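Local coordinates for mutual gliding-motility protein MglA (Myxococcus xanthus DK 1622, PDB 6H17) that acts as an intracellular GTP-binding switch that coordinates the two gliding motilities of the cell and controls the direction and speed of gliding, at residues D86-V99 with E118-D130. Numbering follows the deposited sequence.
Sequences DASRKLILKGVDGV and ENLRINLAEQGYD
Asp86 OD1 accepts two amide N-H groups from helix 118-125, reached from opposite faces of its carboxylate: Asn123 ND2 at 3.0 Å, on the syn side and nearly straight (175°), and Asn119 ND2 at 2.9 Å, from above the plane. The other oxygen, OD2, takes a water that also donates to Asn123 OD1. Asn119 turns its OD1 to Arg89 NE (2.9 Å), the guanidinium and amide planes being 77° apart, while Tyr18 OH bonds both asparagines and the Arg89 NH groups hold the backbone oxygens of Pro80, Gln82 and Val83. With an alanine at Asp86, the two ND2 groups would probably lose the acceptor they share, and Asn119 and Asn123 would be held less firmly, by Tyr18 and, for Asn119, Arg89. The Asn123 side chain is a knob among Asp86, Arg89, Lys90 and Leu93, where the axes of the two helical segments approach to 10.2 Å and cross at -56°. In this Ras-like G domain, helix 86-93 follows the predicted GTP-binding residues Thr78 to Gln82, and 118-125 is the C-terminal part of helix 110-125, the helix of the beta-alpha-beta crossover between parallel strands 98-104 and 136-141. Bent at chi3 and chi4, Lys90 brings NZ to Glu126 OE2, a 2.7 Å salt bridge. Apolar contacts lie deeper: Leu93 CD1 meets Asn123 CB, Leu93 CD2 packs against Leu120 CD1 and Leu124 CD2, and Val99 CG1 touches Leu120 CD2 at 3.8 Å. Within the Schellman motif that ends the helix at Gly128, Gln127 NE2 donates to Leu93 O (3.0 Å) and lies over the centre of the Tyr129 ring, whose edge faces Val96 O, with a water joining that oxygen to Tyr129 OH.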
loop_
_atom_site.group_PDB
_atom_site.type_symbol
_atom_site.label_atom_id
_atom_site.label_comp_id
_atom_site.label_asym_id
_atom_site.label_seq_id
_atom_site.Cartn_x
_atom_site.Cartn_y
_atom_site.Cartn_z
ATOM N N ASP A 86 4.260 -13.966 -7.763
ATOM C CA ASP A 86 3.446 -14.243 -6.579
ATOM C C ASP A 86 4.309 -14.551 -5.360
ATOM O O ASP A 86 4.004 -14.117 -4.249
ATOM C CB ASP A 86 2.499 -15.408 -6.873
ATOM C CG ASP A 86 1.257 -15.397 -6.003
ATOM O OD1 ASP A 86 0.848 -14.324 -5.529
ATOM O OD2 ASP A 86 0.661 -16.501 -5.832
ATOM N N ALA A 87 5.404 -15.289 -5.546
ATOM C CA ALA A 87 6.222 -15.660 -4.399
ATOM C C ALA A 87 6.766 -14.425 -3.684
ATOM O O ALA A 87 6.781 -14.357 -2.450
ATOM C CB ALA A 87 7.362 -16.586 -4.830
ATOM N N SER A 88 7.200 -13.419 -4.453
ATOM C CA SER A 88 7.704 -12.191 -3.853
ATOM C C SER A 88 6.608 -11.461 -3.099
ATOM O O SER A 88 6.827 -10.956 -1.989
ATOM C CB SER A 88 8.247 -11.268 -4.944
ATOM O OG SER A 88 9.420 -11.781 -5.526
ATOM N N ARG A 89 5.426 -11.358 -3.706
ATOM C CA ARG A 89 4.322 -10.685 -3.045
ATOM C C ARG A 89 4.000 -11.354 -1.722
ATOM O O ARG A 89 3.721 -10.678 -0.726
ATOM C CB ARG A 89 3.084 -10.675 -3.937
ATOM C CG ARG A 89 3.263 -9.851 -5.200
ATOM C CD ARG A 89 1.965 -9.647 -5.945
ATOM N NE ARG A 89 1.452 -10.818 -6.633
ATOM C CZ ARG A 89 1.832 -11.194 -7.839
ATOM N NH1 ARG A 89 2.808 -10.534 -8.453
ATOM N NH2 ARG A 89 1.270 -12.239 -8.431
ATOM N N LYS A 90 4.028 -12.687 -1.694
ATOM C CA LYS A 90 3.711 -13.405 -0.465
ATOM C C LYS A 90 4.745 -13.143 0.620
ATOM O O LYS A 90 4.391 -13.005 1.795
ATOM C CB LYS A 90 3.562 -14.896 -0.777
ATOM C CG LYS A 90 2.312 -15.150 -1.604
ATOM C CD LYS A 90 2.328 -16.460 -2.352
ATOM C CE LYS A 90 2.230 -17.610 -1.403
ATOM N NZ LYS A 90 0.937 -17.576 -0.649
ATOM N N LEU A 91 6.028 -13.075 0.264
ATOM C CA LEU A 91 7.041 -12.754 1.261
ATOM C C LEU A 91 6.782 -11.380 1.867
ATOM O O LEU A 91 6.820 -11.204 3.094
ATOM C CB LEU A 91 8.429 -12.807 0.627
ATOM C CG LEU A 91 8.940 -14.176 0.183
ATOM C CD1 LEU A 91 10.346 -14.063 -0.404
ATOM C CD2 LEU A 91 8.922 -15.167 1.331
ATOM N N ILE A 92 6.495 -10.394 1.020
ATOM C CA ILE A 92 6.368 -9.014 1.477
ATOM C C ILE A 92 5.125 -8.828 2.338
ATOM O O ILE A 92 5.113 -7.994 3.252
ATOM C CB ILE A 92 6.416 -8.058 0.263
ATOM C CG1 ILE A 92 7.784 -8.166 -0.429
ATOM C CG2 ILE A 92 6.099 -6.620 0.687
ATOM C CD1 ILE A 92 7.798 -7.669 -1.855
ATOM N N LEU A 93 4.060 -9.584 2.071
ATOM C CA LEU A 93 2.829 -9.415 2.823
ATOM C C LEU A 93 2.918 -9.924 4.252
ATOM O O LEU A 93 2.045 -9.591 5.067
ATOM C CB LEU A 93 1.658 -10.128 2.129
ATOM C CG LEU A 93 0.928 -9.388 1.027
ATOM C CD1 LEU A 93 -0.025 -10.366 0.330
ATOM C CD2 LEU A 93 0.179 -8.179 1.564
ATOM N N LYS A 94 3.926 -10.716 4.592
ATOM C CA LYS A 94 4.005 -11.245 5.952
ATOM C C LYS A 94 4.027 -10.102 6.956
ATOM O O LYS A 94 4.783 -9.145 6.798
ATOM C CB LYS A 94 5.266 -12.093 6.108
ATOM C CG LYS A 94 5.184 -13.425 5.392
ATOM C CD LYS A 94 6.459 -14.232 5.565
ATOM C CE LYS A 94 6.344 -15.577 4.865
ATOM N NZ LYS A 94 7.557 -16.423 5.050
ATOM N N GLY A 95 3.193 -10.204 7.991
ATOM C CA GLY A 95 3.182 -9.205 9.043
ATOM C C GLY A 95 2.522 -7.893 8.689
ATOM O O GLY A 95 2.669 -6.922 9.435
ATOM N N VAL A 96 1.804 -7.814 7.571
ATOM C CA VAL A 96 1.218 -6.539 7.163
ATOM C C VAL A 96 0.181 -6.076 8.178
ATOM O O VAL A 96 -0.601 -6.875 8.713
ATOM C CB VAL A 96 0.626 -6.661 5.748
ATOM C CG1 VAL A 96 -0.512 -7.696 5.714
ATOM C CG2 VAL A 96 0.128 -5.300 5.259
ATOM N N ASP A 97 0.161 -4.768 8.429
ATOM C CA ASP A 97 -0.845 -4.132 9.278
ATOM C C ASP A 97 -1.887 -3.352 8.502
ATOM O O ASP A 97 -3.009 -3.189 8.994
ATOM C CB ASP A 97 -0.171 -3.202 10.288
ATOM C CG ASP A 97 0.768 -3.949 11.186
ATOM O OD1 ASP A 97 0.310 -4.906 11.848
ATOM O OD2 ASP A 97 1.971 -3.646 11.194
ATOM N N GLY A 98 -1.551 -2.839 7.334
ATOM C CA GLY A 98 -2.538 -2.176 6.494
ATOM C C GLY A 98 -2.125 -2.286 5.048
ATOM O O GLY A 98 -0.933 -2.394 4.739
ATOM N N VAL A 99 -3.112 -2.244 4.159
ATOM C CA VAL A 99 -2.870 -2.385 2.728
ATOM C C VAL A 99 -3.478 -1.221 1.964
ATOM O O VAL A 99 -4.586 -0.760 2.267
ATOM C CB VAL A 99 -3.443 -3.711 2.194
ATOM C CG1 VAL A 99 -3.359 -3.780 0.680
ATOM C CG2 VAL A 99 -2.720 -4.893 2.803
ATOM N N GLU A 118 -7.952 -9.981 -6.390
ATOM C CA GLU A 118 -8.237 -11.335 -5.931
ATOM C C GLU A 118 -6.983 -11.998 -5.367
ATOM O O GLU A 118 -7.044 -12.707 -4.348
ATOM C CB GLU A 118 -8.849 -12.159 -7.062
ATOM C CG GLU A 118 -9.098 -13.602 -6.673
ATOM C CD GLU A 118 -10.185 -13.790 -5.630
ATOM O OE1 GLU A 118 -10.412 -14.963 -5.247
ATOM O OE2 GLU A 118 -10.808 -12.804 -5.170
ATOM N N ASN A 119 -5.836 -11.781 -6.013
ATOM C CA ASN A 119 -4.572 -12.298 -5.513
ATOM C C ASN A 119 -4.253 -11.758 -4.129
ATOM O O ASN A 119 -3.739 -12.501 -3.280
ATOM C CB ASN A 119 -3.485 -11.930 -6.528
ATOM C CG ASN A 119 -2.117 -12.406 -6.141
ATOM O OD1 ASN A 119 -1.233 -11.588 -5.868
ATOM N ND2 ASN A 119 -1.908 -13.712 -6.151
ATOM N N LEU A 120 -4.535 -10.472 -3.878
ATOM C CA LEU A 120 -4.378 -9.917 -2.536
ATOM C C LEU A 120 -5.240 -10.673 -1.532
ATOM O O LEU A 120 -4.773 -11.052 -0.452
ATOM C CB LEU A 120 -4.762 -8.436 -2.536
ATOM C CG LEU A 120 -4.776 -7.720 -1.180
ATOM C CD1 LEU A 120 -3.423 -7.762 -0.492
ATOM C CD2 LEU A 120 -5.270 -6.280 -1.375
ATOM N N ARG A 121 -6.512 -10.879 -1.869
ATOM C CA ARG A 121 -7.410 -11.575 -0.950
ATOM C C ARG A 121 -6.911 -12.983 -0.658
ATOM O O ARG A 121 -6.892 -13.417 0.500
ATOM C CB ARG A 121 -8.817 -11.597 -1.547
ATOM C CG ARG A 121 -9.868 -12.197 -0.631
ATOM C CD ARG A 121 -11.212 -12.318 -1.335
ATOM N NE ARG A 121 -11.239 -13.445 -2.265
ATOM C CZ ARG A 121 -11.413 -14.711 -1.895
ATOM N NH1 ARG A 121 -11.570 -15.012 -0.615
ATOM N NH2 ARG A 121 -11.426 -15.676 -2.805
ATOM N N ILE A 122 -6.488 -13.708 -1.700
ATOM C CA ILE A 122 -6.017 -15.073 -1.533
ATOM C C ILE A 122 -4.736 -15.110 -0.722
ATOM O O ILE A 122 -4.580 -15.950 0.171
ATOM C CB ILE A 122 -5.836 -15.726 -2.922
ATOM C CG1 ILE A 122 -7.182 -15.940 -3.613
ATOM C CG2 ILE A 122 -5.023 -17.020 -2.787
ATOM C CD1 ILE A 122 -8.074 -16.977 -2.960
ATOM N N ASN A 123 -3.799 -14.213 -1.011
ATOM C CA ASN A 123 -2.529 -14.237 -0.292
ATOM C C ASN A 123 -2.728 -13.891 1.170
ATOM O O ASN A 123 -2.059 -14.466 2.041
ATOM C CB ASN A 123 -1.513 -13.319 -0.966
ATOM C CG ASN A 123 -0.897 -13.966 -2.188
ATOM O OD1 ASN A 123 -0.992 -15.183 -2.387
ATOM N ND2 ASN A 123 -0.265 -13.171 -3.015
ATOM N N LEU A 124 -3.616 -12.938 1.466
ATOM C CA LEU A 124 -3.934 -12.671 2.868
ATOM C C LEU A 124 -4.518 -13.911 3.534
ATOM O O LEU A 124 -4.117 -14.264 4.644
ATOM C CB LEU A 124 -4.858 -11.468 2.997
ATOM C CG LEU A 124 -4.192 -10.120 2.686
ATOM C CD1 LEU A 124 -5.222 -9.035 2.597
ATOM C CD2 LEU A 124 -3.150 -9.764 3.746
ATOM N N ALA A 125 -5.434 -14.618 2.856
ATOM C CA ALA A 125 -5.991 -15.840 3.434
ATOM C C ALA A 125 -4.919 -16.901 3.638
ATOM O O ALA A 125 -4.963 -17.654 4.625
ATOM C CB ALA A 125 -7.107 -16.377 2.531
ATOM N N GLU A 126 -3.961 -17.010 2.728
ATOM C CA GLU A 126 -2.904 -18.007 2.833
ATOM C C GLU A 126 -1.860 -17.711 3.896
ATOM O O GLU A 126 -0.947 -18.548 4.079
ATOM C CB GLU A 126 -2.206 -18.199 1.498
ATOM C CG GLU A 126 -3.147 -18.832 0.526
ATOM C CD GLU A 126 -2.625 -18.935 -0.879
ATOM O OE1 GLU A 126 -3.246 -19.622 -1.694
ATOM O OE2 GLU A 126 -1.582 -18.286 -1.180
ATOM N N GLN A 127 -1.935 -16.567 4.584
ATOM C CA GLN A 127 -1.120 -16.329 5.768
ATOM C C GLN A 127 -2.000 -16.107 6.991
ATOM O O GLN A 127 -1.510 -15.648 8.029
ATOM C CB GLN A 127 -0.130 -15.188 5.542
ATOM C CG GLN A 127 -0.766 -13.852 5.336
ATOM C CD GLN A 127 0.248 -12.719 5.223
ATOM O OE1 GLN A 127 1.299 -12.863 4.592
ATOM N NE2 GLN A 127 -0.056 -11.594 5.840
ATOM N N GLY A 128 -3.282 -16.460 6.898
ATOM C CA GLY A 128 -4.183 -16.403 8.029
ATOM C C GLY A 128 -4.881 -15.082 8.245
ATOM O O GLY A 128 -5.506 -14.895 9.296
ATOM N N TYR A 129 -4.785 -14.156 7.300
ATOM C CA TYR A 129 -5.416 -12.855 7.409
ATOM C C TYR A 129 -6.701 -12.849 6.584
ATOM O O TYR A 129 -6.996 -13.799 5.852
ATOM C CB TYR A 129 -4.450 -11.767 6.904
ATOM C CG TYR A 129 -3.203 -11.522 7.764
ATOM C CD1 TYR A 129 -2.502 -12.571 8.358
ATOM C CD2 TYR A 129 -2.717 -10.239 7.946
ATOM C CE1 TYR A 129 -1.365 -12.330 9.132
ATOM C CE2 TYR A 129 -1.593 -9.988 8.710
ATOM C CZ TYR A 129 -0.917 -11.030 9.299
ATOM O OH TYR A 129 0.206 -10.773 10.059
ATOM N N ASP A 130 -7.457 -11.753 6.695
ATOM C CA ASP A 130 -8.720 -11.559 5.981
ATOM C C ASP A 130 -8.780 -10.122 5.474
ATOM O O ASP A 130 -8.765 -9.186 6.277
ATOM C CB ASP A 130 -9.902 -11.844 6.921
ATOM C CG ASP A 130 -11.265 -11.684 6.249
ATOM O OD1 ASP A 130 -11.345 -11.287 5.076
ATOM O OD2 ASP A 130 -12.281 -11.980 6.915
HETATM O O HOH W 1 -1.596 -16.757 -4.489
HETATM O O HOH W 2 0.426 -15.522 1.389
HETATM O O HOH W 3 2.487 -14.460 2.947
HETATM O O HOH W 4 0.245 -8.173 11.318
#